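Local structure of FMN Adenylyltransferase (Candida glabrata, 3FWK) at residues A[42-56]-A[74-86]. The protein catalyses the transfer of an adenylyl group from ATP to FMN, the step of flavin biosynthesis that yields FAD. Numbering follows the deposited sequence. Where two conformers were deposited one is given.
Sequences TKSILINETFPKWSP and LLLLYLSCLWEYY. With BGC (beta-D-glucopyranose), chain C.
I47 and Y85 bring the two backbones closest, their CA atoms 6.4 Å apart where helix 42-50 crosses helix 74-86 at -46°, with the axes 9.8 Å apart. The last turn of the first helix, 45-50, widens to a pi turn, F51 N bonding to L46 O, and F51 organises the packing. Its CB sits over the centre of the Y85 ring, 3.7 Å from the centroid and almost on the ring normal, a CH-pi contact, while the ring behind it turns an edge toward the same face. At its far end the F51 ring presents another edge to the face of Y78, offset and with the planes at 79°; CZ meanwhile touches CD2 of L82. Y85 reaches F51 because its CG lies anti to the backbone N (chi1 -173°), carrying the ring back along the phenylalanine side chain. P56 covers one face of the F51 ring near its rim, its CB and CG press on L82 CD2, each at 3.5 Å, and CG meets the edge of the Y86 ring. A water joins P56 O to Y78 OH. Toward the start of 42-56, C81 SG sits between L46 CD1 and I47 CD1, with CA and CG of K43 against it from a third direction; I47 CD1 lies 3.5 Å from E84 CD. The extended chain of K43 runs across the side chain of E84 and forms a salt bridge, NZ to OE1 3.0 Å, on the syn side of the carboxylate; a second water links NZ to S80 OG. The aromatic cluster F51, Y78, Y85 thus ties the end of helix 31-50 and the loop after it to helix 69-86, which packs on strand 61-64 of the Rossmann-like sheet.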
loop_
_atom_site.group_PDB
_atom_site.type_symbol
_atom_site.label_atom_id
_atom_site.label_comp_id
_atom_site.label_asym_id
_atom_site.label_seq_id
_atom_site.Cartn_x
_atom_site.Cartn_y
_atom_site.Cartn_z
ATOM N N THR A 42 -11.600 -0.530 -9.184
ATOM C CA THR A 42 -11.490 -0.966 -7.778
ATOM C C THR A 42 -12.791 -0.710 -7.007
ATOM O O THR A 42 -13.245 -1.545 -6.231
ATOM C CB THR A 42 -10.289 -0.272 -7.135
ATOM O OG1 THR A 42 -9.094 -0.715 -7.773
ATOM C CG2 THR A 42 -10.242 -0.523 -5.618
ATOM N N LYS A 43 -13.359 0.485 -7.195
ATOM C CA LYS A 43 -14.618 0.825 -6.517
ATOM C C LYS A 43 -15.722 -0.139 -6.880
ATOM O O LYS A 43 -16.481 -0.565 -6.023
ATOM C CB LYS A 43 -15.075 2.240 -6.897
ATOM C CG LYS A 43 -14.331 3.376 -6.258
ATOM C CD LYS A 43 -15.106 4.690 -6.627
ATOM C CE LYS A 43 -14.603 5.920 -5.955
ATOM N NZ LYS A 43 -15.740 6.924 -5.911
ATOM N N SER A 44 -15.819 -0.510 -8.161
ATOM C CA SER A 44 -16.860 -1.449 -8.536
ATOM C C SER A 44 -16.652 -2.824 -7.899
ATOM O O SER A 44 -17.607 -3.452 -7.445
ATOM C CB SER A 44 -16.913 -1.564 -10.050
ATOM O OG SER A 44 -17.966 -2.408 -10.421
ATOM N N ILE A 45 -15.407 -3.298 -7.854
ATOM C CA ILE A 45 -15.133 -4.578 -7.228
ATOM C C ILE A 45 -15.602 -4.525 -5.767
ATOM O O ILE A 45 -16.246 -5.466 -5.290
ATOM C CB ILE A 45 -13.625 -4.915 -7.336
ATOM C CG1 ILE A 45 -13.275 -5.244 -8.806
ATOM C CG2 ILE A 45 -13.257 -6.073 -6.418
ATOM C CD1 ILE A 45 -11.778 -5.199 -9.092
ATOM N N LEU A 46 -15.271 -3.454 -5.034
ATOM C CA LEU A 46 -15.636 -3.409 -3.627
ATOM C C LEU A 46 -17.122 -3.168 -3.412
ATOM O O LEU A 46 -17.796 -3.902 -2.671
ATOM C CB LEU A 46 -14.785 -2.370 -2.906
ATOM C CG LEU A 46 -13.324 -2.775 -2.724
ATOM C CD1 LEU A 46 -12.488 -1.621 -2.212
ATOM C CD2 LEU A 46 -13.174 -4.010 -1.846
ATOM N N ILE A 47 -17.657 -2.113 -4.039
ATOM C CA ILE A 47 -19.031 -1.715 -3.764
ATOM C C ILE A 47 -20.040 -2.682 -4.386
ATOM O O ILE A 47 -21.068 -2.988 -3.777
ATOM C CB ILE A 47 -19.262 -0.276 -4.267
ATOM C CG1 ILE A 47 -18.393 0.688 -3.451
ATOM C CG2 ILE A 47 -20.747 0.107 -4.229
ATOM C CD1 ILE A 47 -18.317 2.120 -3.959
ATOM N N ASN A 48 -19.766 -3.160 -5.594
ATOM C CA ASN A 48 -20.709 -4.023 -6.300
ATOM C C ASN A 48 -20.483 -5.489 -6.069
ATOM O O ASN A 48 -21.440 -6.240 -6.007
ATOM C CB ASN A 48 -20.711 -3.731 -7.812
ATOM C CG ASN A 48 -21.082 -2.291 -8.127
ATOM O OD1 ASN A 48 -21.929 -1.716 -7.460
ATOM N ND2 ASN A 48 -20.452 -1.718 -9.138
ATOM N N GLU A 49 -19.218 -5.922 -5.986
ATOM C CA GLU A 49 -18.950 -7.358 -5.917
ATOM C C GLU A 49 -18.619 -7.866 -4.523
ATOM O O GLU A 49 -18.694 -9.063 -4.276
ATOM C CB GLU A 49 -17.815 -7.746 -6.863
ATOM C CG GLU A 49 -18.027 -7.420 -8.328
ATOM C CD GLU A 49 -16.884 -7.975 -9.172
ATOM O OE1 GLU A 49 -16.634 -9.218 -9.126
ATOM O OE2 GLU A 49 -16.215 -7.182 -9.848
ATOM N N THR A 50 -18.204 -6.992 -3.616
ATOM C CA THR A 50 -17.637 -7.470 -2.349
ATOM C C THR A 50 -18.594 -7.219 -1.198
ATOM O O THR A 50 -19.087 -8.175 -0.596
ATOM C CB THR A 50 -16.269 -6.836 -2.071
ATOM O OG1 THR A 50 -15.377 -7.155 -3.155
ATOM C CG2 THR A 50 -15.676 -7.331 -0.738
ATOM N N PHE A 51 -18.894 -5.957 -0.911
ATOM C CA PHE A 51 -19.683 -5.630 0.282
ATOM C C PHE A 51 -21.095 -6.240 0.284
ATOM O O PHE A 51 -21.583 -6.561 1.355
ATOM C CB PHE A 51 -19.720 -4.114 0.501
ATOM C CG PHE A 51 -18.358 -3.486 0.774
ATOM C CD1 PHE A 51 -17.285 -4.222 1.310
ATOM C CD2 PHE A 51 -18.176 -2.139 0.526
ATOM C CE1 PHE A 51 -16.049 -3.609 1.561
ATOM C CE2 PHE A 51 -16.963 -1.538 0.787
ATOM C CZ PHE A 51 -15.910 -2.259 1.310
ATOM N N PRO A 52 -21.748 -6.408 -0.885
ATOM C CA PRO A 52 -23.056 -7.084 -0.822
ATOM C C PRO A 52 -22.989 -8.545 -0.383
ATOM O O PRO A 52 -24.010 -9.101 0.041
ATOM C CB PRO A 52 -23.565 -6.990 -2.267
ATOM C CG PRO A 52 -22.877 -5.739 -2.816
ATOM C CD PRO A 52 -21.480 -5.864 -2.231
ATOM N N LYS A 53 -21.811 -9.159 -0.497
ATOM C CA LYS A 53 -21.623 -10.567 -0.179
ATOM C C LYS A 53 -21.019 -10.796 1.202
ATOM O O LYS A 53 -21.389 -11.750 1.869
ATOM C CB LYS A 53 -20.736 -11.239 -1.225
ATOM C CG LYS A 53 -21.325 -11.288 -2.642
ATOM C CD LYS A 53 -20.348 -11.937 -3.613
ATOM C CE LYS A 53 -20.903 -11.908 -5.030
ATOM N NZ LYS A 53 -22.338 -12.349 -5.037
ATOM N N TRP A 54 -20.038 -9.971 1.589
ATOM C CA TRP A 54 -19.348 -10.132 2.862
ATOM C C TRP A 54 -19.356 -8.817 3.567
ATOM O O TRP A 54 -19.035 -7.781 2.984
ATOM C CB TRP A 54 -17.891 -10.588 2.675
ATOM C CG TRP A 54 -17.758 -11.876 1.903
ATOM C CD1 TRP A 54 -17.914 -13.145 2.396
ATOM C CD2 TRP A 54 -17.462 -12.018 0.501
ATOM N NE1 TRP A 54 -17.759 -14.059 1.387
ATOM C CE2 TRP A 54 -17.462 -13.406 0.222
ATOM C CE3 TRP A 54 -17.193 -11.114 -0.533
ATOM C CZ2 TRP A 54 -17.206 -13.918 -1.061
ATOM C CZ3 TRP A 54 -16.966 -11.614 -1.825
ATOM C CH2 TRP A 54 -16.982 -13.013 -2.073
ATOM N N SER A 55 -19.721 -8.882 4.847
ATOM C CA SER A 55 -19.794 -7.696 5.694
ATOM C C SER A 55 -18.430 -7.146 6.149
ATOM O O SER A 55 -17.615 -7.862 6.746
ATOM C CB SER A 55 -20.637 -7.991 6.934
ATOM O OG SER A 55 -20.520 -6.882 7.821
ATOM N N PRO A 56 -18.166 -5.884 5.847
ATOM C CA PRO A 56 -16.946 -5.299 6.371
ATOM C C PRO A 56 -17.083 -4.802 7.800
ATOM O O PRO A 56 -16.103 -4.296 8.356
ATOM C CB PRO A 56 -16.705 -4.128 5.433
ATOM C CG PRO A 56 -18.035 -3.699 5.005
ATOM C CD PRO A 56 -18.835 -4.989 4.906
ATOM N N LEU A 74 -4.494 0.617 -1.490
ATOM C CA LEU A 74 -5.714 -0.167 -1.350
ATOM C C LEU A 74 -6.466 0.171 -0.070
ATOM O O LEU A 74 -7.694 0.209 -0.070
ATOM C CB LEU A 74 -5.401 -1.644 -1.434
ATOM C CG LEU A 74 -6.623 -2.577 -1.354
ATOM C CD1 LEU A 74 -7.683 -2.243 -2.444
ATOM C CD2 LEU A 74 -6.167 -4.003 -1.518
ATOM N N LEU A 75 -5.741 0.424 1.022
ATOM C CA LEU A 75 -6.425 0.793 2.262
ATOM C C LEU A 75 -7.173 2.129 2.082
ATOM O O LEU A 75 -8.304 2.266 2.557
ATOM C CB LEU A 75 -5.416 0.912 3.387
ATOM C CG LEU A 75 -6.005 1.285 4.764
ATOM C CD1 LEU A 75 -7.055 0.312 5.262
ATOM C CD2 LEU A 75 -4.832 1.406 5.780
ATOM N N LEU A 76 -6.548 3.130 1.447
ATOM C CA LEU A 76 -7.254 4.384 1.198
ATOM C C LEU A 76 -8.516 4.145 0.377
ATOM O O LEU A 76 -9.568 4.702 0.673
ATOM C CB LEU A 76 -6.331 5.359 0.477
ATOM C CG LEU A 76 -5.050 5.776 1.214
ATOM C CD1 LEU A 76 -4.264 6.776 0.379
ATOM C CD2 LEU A 76 -5.311 6.291 2.651
ATOM N N LEU A 77 -8.420 3.322 -0.683
ATOM C CA LEU A 77 -9.587 3.038 -1.492
ATOM C C LEU A 77 -10.643 2.239 -0.749
ATOM O O LEU A 77 -11.848 2.451 -0.964
ATOM C CB LEU A 77 -9.167 2.333 -2.783
ATOM C CG LEU A 77 -8.285 3.183 -3.686
ATOM C CD1 LEU A 77 -7.725 2.325 -4.809
ATOM C CD2 LEU A 77 -8.993 4.469 -4.242
ATOM N N TYR A 78 -10.214 1.299 0.102
ATOM C CA TYR A 78 -11.135 0.504 0.877
ATOM C C TYR A 78 -11.910 1.386 1.859
ATOM O O TYR A 78 -13.142 1.282 1.963
ATOM C CB TYR A 78 -10.335 -0.578 1.606
ATOM C CG TYR A 78 -11.172 -1.587 2.346
ATOM C CD1 TYR A 78 -11.741 -2.642 1.669
ATOM C CD2 TYR A 78 -11.416 -1.484 3.702
ATOM C CE1 TYR A 78 -12.526 -3.576 2.304
ATOM C CE2 TYR A 78 -12.191 -2.410 4.360
ATOM C CZ TYR A 78 -12.770 -3.440 3.645
ATOM O OH TYR A 78 -13.541 -4.372 4.265
ATOM N N LEU A 79 -11.184 2.263 2.558
ATOM C CA LEU A 79 -11.843 3.233 3.454
ATOM C C LEU A 79 -12.815 4.137 2.696
ATOM O O LEU A 79 -13.953 4.360 3.170
ATOM C CB LEU A 79 -10.777 4.016 4.189
ATOM C CG LEU A 79 -10.027 3.293 5.323
ATOM C CD1 LEU A 79 -8.805 4.058 5.763
ATOM C CD2 LEU A 79 -10.978 3.103 6.511
ATOM N N SER A 80 -12.406 4.608 1.517
ATOM C CA SER A 80 -13.315 5.437 0.722
ATOM C C SER A 80 -14.595 4.657 0.392
ATOM O O SER A 80 -15.696 5.176 0.481
ATOM C CB SER A 80 -12.595 5.822 -0.562
ATOM O OG SER A 80 -13.495 6.499 -1.474
ATOM N N CYS A 81 -14.448 3.390 0.018
ATOM C CA CYS A 81 -15.594 2.576 -0.336
ATOM C C CYS A 81 -16.480 2.239 0.827
ATOM O O CYS A 81 -17.697 2.131 0.663
ATOM C CB CYS A 81 -15.155 1.312 -1.079
ATOM S SG CYS A 81 -14.540 1.641 -2.721
ATOM N N LEU A 82 -15.914 2.070 2.018
ATOM C CA LEU A 82 -16.763 1.910 3.220
ATOM C C LEU A 82 -17.627 3.135 3.436
ATOM O O LEU A 82 -18.826 3.021 3.718
ATOM C CB LEU A 82 -15.883 1.691 4.451
ATOM C CG LEU A 82 -15.143 0.368 4.538
ATOM C CD1 LEU A 82 -14.212 0.376 5.754
ATOM C CD2 LEU A 82 -16.111 -0.809 4.610
ATOM N N TRP A 83 -17.033 4.312 3.324
ATOM C CA TRP A 83 -17.808 5.541 3.455
ATOM C C TRP A 83 -18.881 5.626 2.380
ATOM O O TRP A 83 -20.052 5.900 2.665
ATOM C CB TRP A 83 -16.892 6.759 3.424
ATOM C CG TRP A 83 -17.618 8.030 3.701
ATOM C CD1 TRP A 83 -18.146 8.918 2.781
ATOM C CD2 TRP A 83 -17.961 8.548 4.991
ATOM N NE1 TRP A 83 -18.786 9.965 3.443
ATOM C CE2 TRP A 83 -18.661 9.763 4.790
ATOM C CE3 TRP A 83 -17.689 8.131 6.294
ATOM C CZ2 TRP A 83 -19.143 10.527 5.851
ATOM C CZ3 TRP A 83 -18.168 8.896 7.352
ATOM C CH2 TRP A 83 -18.868 10.075 7.124
ATOM N N GLU A 84 -18.488 5.392 1.142
ATOM C CA GLU A 84 -19.447 5.492 0.036
ATOM C C GLU A 84 -20.590 4.507 0.201
ATOM O O GLU A 84 -21.778 4.864 0.042
ATOM C CB GLU A 84 -18.717 5.320 -1.285
ATOM C CG GLU A 84 -19.654 5.441 -2.509
ATOM C CD GLU A 84 -18.941 5.607 -3.834
ATOM O OE1 GLU A 84 -17.711 5.751 -3.906
ATOM O OE2 GLU A 84 -19.647 5.580 -4.886
ATOM N N TYR A 85 -20.281 3.288 0.607
ATOM C CA TYR A 85 -21.282 2.232 0.699
ATOM C C TYR A 85 -22.261 2.526 1.818
ATOM O O TYR A 85 -23.472 2.390 1.632
ATOM C CB TYR A 85 -20.608 0.878 0.918
ATOM C CG TYR A 85 -21.524 -0.314 0.858
ATOM C CD1 TYR A 85 -21.978 -0.798 -0.373
ATOM C CD2 TYR A 85 -21.880 -1.011 2.016
ATOM C CE1 TYR A 85 -22.792 -1.927 -0.440
ATOM C CE2 TYR A 85 -22.697 -2.135 1.947
ATOM C CZ TYR A 85 -23.149 -2.573 0.705
ATOM O OH TYR A 85 -23.950 -3.711 0.596
ATOM N N TYR A 86 -21.750 2.940 2.967
ATOM C CA TYR A 86 -22.593 3.119 4.157
ATOM C C TYR A 86 -23.206 4.486 4.338
ATOM O O TYR A 86 -24.298 4.590 4.949
ATOM C CB TYR A 86 -21.850 2.695 5.425
ATOM C CG TYR A 86 -21.649 1.211 5.477
ATOM C CD1 TYR A 86 -22.738 0.343 5.600
ATOM C CD2 TYR A 86 -20.365 0.653 5.334
ATOM C CE1 TYR A 86 -22.563 -1.020 5.600
ATOM C CE2 TYR A 86 -20.186 -0.713 5.357
ATOM C CZ TYR A 86 -21.290 -1.543 5.487
ATOM O OH TYR A 86 -21.121 -2.888 5.505
HETATM C C2 BGC C . -22.705 -16.020 1.333
HETATM C C3 BGC C . -21.643 -17.115 1.323
HETATM C C4 BGC C . -20.980 -17.187 -0.047
HETATM C C5 BGC C . -20.496 -15.810 -0.513
HETATM C C6 BGC C . -20.030 -15.850 -1.969
HETATM C C1 BGC C . -22.052 -14.716 0.926
HETATM O O1 BGC C . -23.041 -13.697 0.923
HETATM O O2 BGC C . -23.293 -15.840 2.633
HETATM O O3 BGC C . -22.283 -18.376 1.597
HETATM O O4 BGC C . -19.835 -18.031 0.023
HETATM O O5 BGC C . -21.557 -14.848 -0.406
HETATM O O6 BGC C . -21.144 -16.162 -2.817
HETATM O O HOH W 1 -14.577 8.400 -3.798
HETATM O O HOH W 2 -13.566 -4.213 6.899
#